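Local coordinates for molybdopterin synthase catalytic subunit (Helicobacter pylori, PDB 3RPF), which probably converts the cyclic pyranopterin precursor into molybdopterin, inserting two sulfur atoms that the partner subunit MoaD carries on its C-terminal glycine, at residues 74-80 against 91-97. Residues are numbered along the deposited sequence; the frame is centred on the assembly and turned at random.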
loop_
_atom_site.group_PDB
_atom_site.type_symbol
_atom_site.label_atom_id
_atom_site.label_comp_id
_atom_site.label_asym_id
_atom_site.label_seq_id
_atom_site.Cartn_x
_atom_site.Cartn_y
_atom_site.Cartn_z
ATOM N N VAL A 74 -5.603 -13.674 -2.343
ATOM C CA VAL A 74 -4.734 -12.551 -2.701
ATOM C C VAL A 74 -3.496 -13.003 -3.481
ATOM O O VAL A 74 -2.819 -13.949 -3.080
ATOM C CB VAL A 74 -4.277 -11.818 -1.430
ATOM C CG1 VAL A 74 -3.209 -10.768 -1.745
ATOM C CG2 VAL A 74 -5.489 -11.179 -0.738
ATOM N N VAL A 75 -3.212 -12.323 -4.593
ATOM C CA VAL A 75 -1.975 -12.523 -5.333
ATOM C C VAL A 75 -0.888 -11.613 -4.792
ATOM O O VAL A 75 -1.012 -10.380 -4.819
ATOM C CB VAL A 75 -2.129 -12.216 -6.817
ATOM C CG1 VAL A 75 -0.764 -12.272 -7.511
ATOM C CG2 VAL A 75 -3.087 -13.206 -7.465
ATOM N N LEU A 76 0.184 -12.219 -4.306
ATOM C CA LEU A 76 1.285 -11.450 -3.747
ATOM C C LEU A 76 2.535 -11.761 -4.543
ATOM O O LEU A 76 2.944 -12.924 -4.637
ATOM C CB LEU A 76 1.477 -11.826 -2.282
ATOM C CG LEU A 76 2.614 -11.130 -1.525
ATOM C CD1 LEU A 76 2.369 -9.619 -1.414
ATOM C CD2 LEU A 76 2.775 -11.752 -0.137
ATOM N N LYS A 77 3.132 -10.733 -5.139
ATOM C CA LYS A 77 4.379 -10.915 -5.894
ATOM C C LYS A 77 5.353 -9.816 -5.567
ATOM O O LYS A 77 4.960 -8.750 -5.065
ATOM C CB LYS A 77 4.094 -10.917 -7.396
ATOM C CG LYS A 77 3.137 -12.031 -7.799
ATOM C CD LYS A 77 2.872 -12.020 -9.292
ATOM C CE LYS A 77 2.020 -13.223 -9.684
ATOM N NZ LYS A 77 1.828 -13.305 -11.160
HETATM N N MSE A 78 6.634 -10.073 -5.832
HETATM C CA MSE A 78 7.650 -9.074 -5.563
HETATM C C MSE A 78 8.805 -9.153 -6.558
HETATM O O MSE A 78 8.983 -10.158 -7.275
HETATM C CB MSE A 78 8.189 -9.244 -4.139
HETATM C CG MSE A 78 9.006 -10.531 -3.958
HETATM SE SE MSE A 78 10.101 -10.500 -2.339
HETATM C CE MSE A 78 11.500 -9.319 -2.988
ATOM N N ALA A 79 9.581 -8.077 -6.598
ATOM C CA ALA A 79 10.802 -8.030 -7.383
ATOM C C ALA A 79 11.802 -7.262 -6.557
ATOM O O ALA A 79 11.425 -6.371 -5.800
ATOM C CB ALA A 79 10.571 -7.316 -8.697
ATOM N N HIS A 80 13.079 -7.597 -6.701
ATOM C CA HIS A 80 14.110 -6.912 -5.940
ATOM C C HIS A 80 15.371 -6.846 -6.778
ATOM O O HIS A 80 15.652 -7.766 -7.550
ATOM C CB HIS A 80 14.379 -7.641 -4.616
ATOM C CG HIS A 80 15.036 -6.787 -3.582
ATOM N ND1 HIS A 80 16.328 -6.321 -3.705
ATOM C CD2 HIS A 80 14.576 -6.292 -2.400
ATOM C CE1 HIS A 80 16.635 -5.578 -2.657
ATOM N NE2 HIS A 80 15.587 -5.548 -1.850
ATOM N N SER A 91 14.591 -0.275 -6.013
ATOM C CA SER A 91 15.345 -1.479 -5.666
ATOM C C SER A 91 14.428 -2.602 -5.216
ATOM O O SER A 91 14.856 -3.754 -5.097
ATOM C CB SER A 91 16.331 -1.163 -4.551
ATOM O OG SER A 91 15.643 -0.728 -3.392
ATOM N N PHE A 92 13.163 -2.276 -4.966
ATOM C CA PHE A 92 12.247 -3.261 -4.419
ATOM C C PHE A 92 10.837 -2.835 -4.797
ATOM O O PHE A 92 10.531 -1.646 -4.818
ATOM C CB PHE A 92 12.417 -3.317 -2.891
ATOM C CG PHE A 92 11.296 -4.039 -2.159
ATOM C CD1 PHE A 92 10.989 -5.363 -2.451
ATOM C CD2 PHE A 92 10.593 -3.402 -1.141
ATOM C CE1 PHE A 92 9.978 -6.033 -1.776
ATOM C CE2 PHE A 92 9.581 -4.066 -0.443
ATOM C CZ PHE A 92 9.270 -5.393 -0.764
ATOM N N LEU A 93 10.001 -3.807 -5.130
ATOM C CA LEU A 93 8.623 -3.526 -5.500
ATOM C C LEU A 93 7.804 -4.729 -5.116
ATOM O O LEU A 93 8.233 -5.874 -5.317
ATOM C CB LEU A 93 8.508 -3.273 -7.009
ATOM C CG LEU A 93 7.108 -2.935 -7.529
ATOM C CD1 LEU A 93 7.164 -1.897 -8.643
ATOM C CD2 LEU A 93 6.423 -4.189 -8.009
ATOM N N CYS A 94 6.636 -4.494 -4.532
ATOM C CA CYS A 94 5.735 -5.604 -4.313
ATOM C C CYS A 94 4.301 -5.206 -4.504
ATOM O O CYS A 94 3.937 -4.017 -4.424
ATOM C CB CYS A 94 5.964 -6.241 -2.946
ATOM S SG CYS A 94 5.569 -5.190 -1.564
ATOM N N VAL A 95 3.485 -6.209 -4.806
ATOM C CA VAL A 95 2.067 -5.980 -5.064
ATOM C C VAL A 95 1.272 -7.019 -4.315
ATOM O O VAL A 95 1.670 -8.186 -4.227
ATOM C CB VAL A 95 1.756 -6.088 -6.566
ATOM C CG1 VAL A 95 2.168 -7.473 -7.088
ATOM C CG2 VAL A 95 0.288 -5.823 -6.836
ATOM N N SER A 96 0.153 -6.577 -3.754
ATOM C CA SER A 96 -0.797 -7.456 -3.112
ATOM C C SER A 96 -2.103 -7.048 -3.736
ATOM O O SER A 96 -2.496 -5.872 -3.624
ATOM C CB SER A 96 -0.827 -7.172 -1.611
ATOM O OG SER A 96 -1.872 -7.898 -0.979
HETATM N N MSE A 97 -2.775 -7.980 -4.415
HETATM C CA MSE A 97 -4.027 -7.610 -5.106
HETATM C C MSE A 97 -5.043 -8.726 -4.990
HETATM O O MSE A 97 -4.680 -9.891 -4.827
HETATM C CB MSE A 97 -3.752 -7.305 -6.584
HETATM C CG MSE A 97 -2.922 -8.416 -7.286
HETATM SE SE MSE A 97 -2.444 -8.016 -9.143
HETATM C CE MSE A 97 -0.795 -9.077 -9.309
#
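Val75 and Met97 open an antiparallel ladder joining the two central strands of the four-stranded mixed sheet of the MoaE fold; the axes of the two short segments run at 172°, nearly antiparallel. Six backbone hydrogen bonds satisfy both N-H and C=O of Val75, Lys77 and Ala79 against Met97, Val95 and Leu93. The straightest is Val95 N to Lys77 O, 2.9 Å, with 166° at the hydrogen. The non-hydrogen-bonded pairs turn outward for partners: Met78 and His80 bond through their backbones to strand 5-9, and Leu76 O accepts from His66 ND1. Ser91 and Phe92 both face Gly38 as a classic beta bulge, with Ser91 bonded to Gly38 through the backbone.

Leu76, Met78, Phe92 and Ser96 lie on the face covered by helix 101-118, where Ser96 OG bonds to Ala104 O. Met78 CE meets Phe92 CE1 at 3.8 Å, coming in at the ring edge. On the opposite face Lys77 extends away from Val95 to a salt bridge with Glu24, while Met97 CE lies 3.7 Å from Val75 CG1.

Ser91, whose side chain lies about 4 Å from that of Val40, a probable substrate-binding residue, hydrogen-bonds through OG to Gly74 O of the MoaD chain; His80 NE2 bonds to N of the same glycine, gripping its other end. With CG anti to the backbone N (chi1 -159°), the His80 ring carries Ser91 O over the centre of one face, 3.2 Å above its plane.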